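Local coordinates for protein acetaldehyde dehydrogenase (Acetylating) (Geobacillus thermoglucosidasius, PDB 5J78) that catalyses the interconversion of acetaldehyde and acetyl-CoA, with NAD+ as the probable electron acceptor, as an acetylating member of the aldehyde dehydrogenase family, at residues G317-N320 / A321-G325; V330-M334 / A335-I339. All coordinates share one frame; numbering follows the deposited sequence.

Interaction 1 (G317-N320 / A321-G325); sequences GSLN and AKIVG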
loop_
_atom_site.group_PDB
_atom_site.type_symbol
_atom_site.label_atom_id
_atom_site.label_comp_id
_atom_site.label_asym_id
_atom_site.label_seq_id
_atom_site.Cartn_x
_atom_site.Cartn_y
_atom_site.Cartn_z
ATOM N N GLY A 317 13.476 14.996 -17.417
ATOM C CA GLY A 317 13.388 16.305 -16.798
ATOM C C GLY A 317 14.119 16.292 -15.475
ATOM O O GLY A 317 13.668 16.903 -14.504
ATOM N N SER A 318 15.245 15.579 -15.440
ATOM C CA SER A 318 16.070 15.490 -14.239
ATOM C C SER A 318 17.556 15.581 -14.573
ATOM O O SER A 318 17.968 15.289 -15.694
ATOM C CB SER A 318 15.788 14.184 -13.497
ATOM O OG SER A 318 16.140 13.072 -14.303
ATOM N N LEU A 319 18.352 15.978 -13.583
ATOM C CA LEU A 319 19.795 16.079 -13.733
ATOM C C LEU A 319 20.391 14.784 -14.285
ATOM O O LEU A 319 20.052 13.694 -13.846
ATOM C CB LEU A 319 20.441 16.436 -12.393
ATOM C CG LEU A 319 21.965 16.622 -12.406
ATOM C CD1 LEU A 319 22.389 17.833 -13.271
ATOM C CD2 LEU A 319 22.466 16.755 -10.968
ATOM N N ASN A 320 21.251 14.938 -15.284
ATOM C CA ASN A 320 21.970 13.832 -15.919
ATOM C C ASN A 320 23.126 13.345 -15.046
ATOM O O ASN A 320 24.095 14.067 -14.837
ATOM C CB ASN A 320 22.482 14.299 -17.294
ATOM C CG ASN A 320 23.243 13.219 -18.063
ATOM O OD1 ASN A 320 23.283 12.049 -17.678
ATOM N ND2 ASN A 320 23.841 13.623 -19.181
ATOM N N ALA A 321 23.021 12.122 -14.535
ATOM C CA ALA A 321 24.034 11.577 -13.634
ATOM C C ALA A 321 25.418 11.487 -14.283
ATOM O O ALA A 321 26.435 11.450 -13.583
ATOM C CB ALA A 321 23.607 10.189 -13.131
ATOM N N LYS A 322 25.468 11.457 -15.613
ATOM C CA LYS A 322 26.746 11.277 -16.296
ATOM C C LYS A 322 27.632 12.514 -16.241
ATOM O O LYS A 322 28.825 12.399 -16.476
ATOM C CB LYS A 322 26.519 10.848 -17.750
ATOM C CG LYS A 322 26.226 9.362 -17.864
ATOM C CD LYS A 322 25.524 9.011 -19.160
ATOM C CE LYS A 322 25.133 7.539 -19.161
ATOM N NZ LYS A 322 24.927 6.999 -20.538
ATOM N N ILE A 323 27.086 13.685 -15.912
ATOM C CA ILE A 323 27.953 14.855 -15.724
ATOM C C ILE A 323 28.284 15.133 -14.265
ATOM O O ILE A 323 29.132 15.968 -13.983
ATOM C CB ILE A 323 27.347 16.161 -16.335
ATOM C CG1 ILE A 323 26.112 16.649 -15.557
ATOM C CG2 ILE A 323 27.025 15.958 -17.806
ATOM C CD1 ILE A 323 25.781 18.105 -15.826
ATOM N N VAL A 324 27.607 14.470 -13.336
ATOM C CA VAL A 324 27.883 14.697 -11.914
ATOM C C VAL A 324 29.336 14.425 -11.578
ATOM O O VAL A 324 29.840 13.341 -11.840
ATOM C CB VAL A 324 27.005 13.799 -11.011
ATOM C CG1 VAL A 324 27.421 13.939 -9.544
ATOM C CG2 VAL A 324 25.537 14.147 -11.204
ATOM N N GLY A 325 30.007 15.410 -10.989
ATOM C CA GLY A 325 31.365 15.218 -10.515
ATOM C C GLY A 325 32.404 15.074 -11.624
ATOM O O GLY A 325 33.492 14.543 -11.395
#

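Interaction 2 (V330-M334 / A335-I339); sequences VIAEM and AGIEI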
loop_
_atom_site.group_PDB
_atom_site.type_symbol
_atom_site.label_atom_id
_atom_site.label_comp_id
_atom_site.label_asym_id
_atom_site.label_seq_id
_atom_site.Cartn_x
_atom_site.Cartn_y
_atom_site.Cartn_z
ATOM N N VAL A 330 35.748 16.788 -19.506
ATOM C CA VAL A 330 34.883 15.639 -19.742
ATOM C C VAL A 330 33.514 16.124 -20.184
ATOM O O VAL A 330 32.947 15.611 -21.140
ATOM C CB VAL A 330 34.738 14.760 -18.486
ATOM C CG1 VAL A 330 33.696 13.644 -18.711
ATOM C CG2 VAL A 330 36.098 14.179 -18.073
ATOM N N ILE A 331 32.993 17.126 -19.485
ATOM C CA ILE A 331 31.705 17.696 -19.838
ATOM C C ILE A 331 31.748 18.280 -21.253
ATOM O O ILE A 331 30.811 18.099 -22.033
ATOM C CB ILE A 331 31.307 18.779 -18.839
ATOM C CG1 ILE A 331 31.094 18.159 -17.453
ATOM C CG2 ILE A 331 30.032 19.483 -19.265
ATOM C CD1 ILE A 331 31.092 19.166 -16.358
ATOM N N ALA A 332 32.828 18.996 -21.568
ATOM C CA ALA A 332 32.996 19.592 -22.903
ATOM C C ALA A 332 32.917 18.516 -23.981
ATOM O O ALA A 332 32.197 18.653 -24.963
ATOM C CB ALA A 332 34.318 20.322 -22.990
ATOM N N GLU A 333 33.653 17.432 -23.762
ATOM C CA GLU A 333 33.668 16.318 -24.683
ATOM C C GLU A 333 32.271 15.750 -24.857
ATOM O O GLU A 333 31.842 15.454 -25.978
ATOM C CB GLU A 333 34.626 15.240 -24.186
ATOM C CG GLU A 333 35.033 14.241 -25.254
ATOM C CD GLU A 333 35.984 13.178 -24.728
ATOM O OE1 GLU A 333 36.665 13.435 -23.707
ATOM O OE2 GLU A 333 36.050 12.085 -25.336
ATOM N N MET A 334 31.549 15.637 -23.746
ATOM C CA MET A 334 30.214 15.046 -23.748
ATOM C C MET A 334 29.261 15.903 -24.543
ATOM O O MET A 334 28.370 15.401 -25.222
ATOM C CB MET A 334 29.666 14.893 -22.317
ATOM C CG MET A 334 30.265 13.772 -21.521
ATOM S SD MET A 334 29.495 13.618 -19.891
ATOM C CE MET A 334 30.206 12.047 -19.383
ATOM N N ALA A 335 29.429 17.211 -24.417
ATOM C CA ALA A 335 28.554 18.143 -25.108
ATOM C C ALA A 335 29.074 18.398 -26.520
ATOM O O ALA A 335 28.424 19.090 -27.293
ATOM C CB ALA A 335 28.432 19.456 -24.334
ATOM N N GLY A 336 30.241 17.839 -26.851
ATOM C CA GLY A 336 30.822 18.017 -28.175
ATOM C C GLY A 336 31.294 19.423 -28.484
ATOM O O GLY A 336 31.125 19.925 -29.603
ATOM N N ILE A 337 31.903 20.061 -27.491
ATOM C CA ILE A 337 32.528 21.360 -27.686
ATOM C C ILE A 337 33.961 21.157 -27.251
ATOM O O ILE A 337 34.261 20.162 -26.598
ATOM C CB ILE A 337 31.826 22.485 -26.872
ATOM C CG1 ILE A 337 32.189 22.409 -25.382
ATOM C CG2 ILE A 337 30.293 22.414 -27.056
ATOM C CD1 ILE A 337 31.584 23.535 -24.540
ATOM N N GLU A 338 34.859 22.074 -27.597
ATOM C CA GLU A 338 36.232 21.949 -27.111
ATOM C C GLU A 338 36.657 23.197 -26.355
ATOM O O GLU A 338 36.278 24.323 -26.702
ATOM C CB GLU A 338 37.200 21.636 -28.261
ATOM C CG GLU A 338 37.438 22.733 -29.254
ATOM C CD GLU A 338 38.716 22.500 -30.053
ATOM O OE1 GLU A 338 38.715 21.583 -30.905
ATOM O OE2 GLU A 338 39.719 23.217 -29.817
ATOM N N ILE A 339 37.451 22.965 -25.313
ATOM C CA ILE A 339 37.837 23.998 -24.360
ATOM C C ILE A 339 39.288 23.800 -23.996
ATOM O O ILE A 339 39.804 22.689 -24.096
ATOM C CB ILE A 339 36.985 23.967 -23.037
ATOM C CG1 ILE A 339 37.172 22.643 -22.298
ATOM C CG2 ILE A 339 35.523 24.196 -23.331
ATOM C CD1 ILE A 339 36.649 22.668 -20.872
#

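Interaction 1 (G317-N320 / A321-G325)
N320 opens the turn, both of its carbonyl oxygens accepting backbone N-H groups, from K322 and I323. The side-chain oxygen OD1 accepts the backbone N-H of K322 at 3.1 Å, and the donor stands well above the amide plane, 65° out of it, although the N-H itself points fairly straight at the oxygen. The main-chain oxygen N320 O takes I323 N at 3.2 Å, again from above the carbonyl plane. With CG anti to the backbone N (chi1 -180°), the carboxamide lies beside its own carbonyl carbon, which lets the two oxygens bind successive N-H groups. The first bond closes an Asx turn and the second a type I beta turn on the same residue; a further bond, V324 N to A321 O, closes a second, overlapping beta turn. K322 CB rests against N320 OD1 at 3.5 Å, while its extended chain leads off. Apart from these bonds, L319 CD2 meets V324 CG2 at 4.0 Å, the two side chains crossing at about a right angle, and L319 CD1 lies more loosely near I323 CD1. Further out, the amide is fixed at its other end: N320 ND2 donates to I312 O in helix 303-313, and the backbone of N320 bonds to I313. I323 packs on both of those isoleucines, and V324 touches F86.

Interaction 2 (V330-M334 / A335-I339)
A332 and I337 meet where helix 328-335 ends in a Schellman motif. G336 turns the chain out of the helix at positive phi (68°), after which I337 N bonds back to A332 O at 2.9 Å, almost straight at the hydrogen. A weak bond from G336 N to E333 O, 3.0 Å long, lies inside this larger loop. One residue earlier, A335 N still makes the helical i to i-4 bond to I331 O. The same return of the chain produces the apolar contact that commonly accompanies this cap: I337 CG1 approaches A332 CB at 3.8 Å. I337 holds CG1 between its backbone N and carbonyl carbon (chi1 76°), a position that brings this branch back against the helix, where it touches A332 O as well as CB; its outer partners are K308 and L301. The A335 methyl packs within its own turn against I331 O and, beyond it, on V309 and I312 of helix 303-313. M334 leaves in a different direction, its extended chain reaching I312. I339, two residues past I337, adopts a similar first torsion (chi1 62°) and also touches P328, Q329 and L346. Its branches gather against the A332 methyl, with CG1 at 3.7 Å, CD1 at 3.9 Å and CG2 at 4.1 Å from A332 CB.

Interactions 1 and 2 follow in series along the chain, the turn at 317-325 leading into helix 328-335, whose C-terminal end is interaction 2. Their centres lie 15 Å apart, yet they touch through M334: its CE lies 3.2 Å from K322 O, and its SD is 4.0 Å from I323 CG2. Both also pack on helix 303-313, which joins them indirectly. The centre of interaction 1 lies about 18 Å, and that of interaction 2 about 29 Å, from the centre of the chain. C273, seen as a sulfinic acid, belongs to neither; a glycerol molecule, probably from the crystallisation liquor, sits about 4 Å from the side chain of A321.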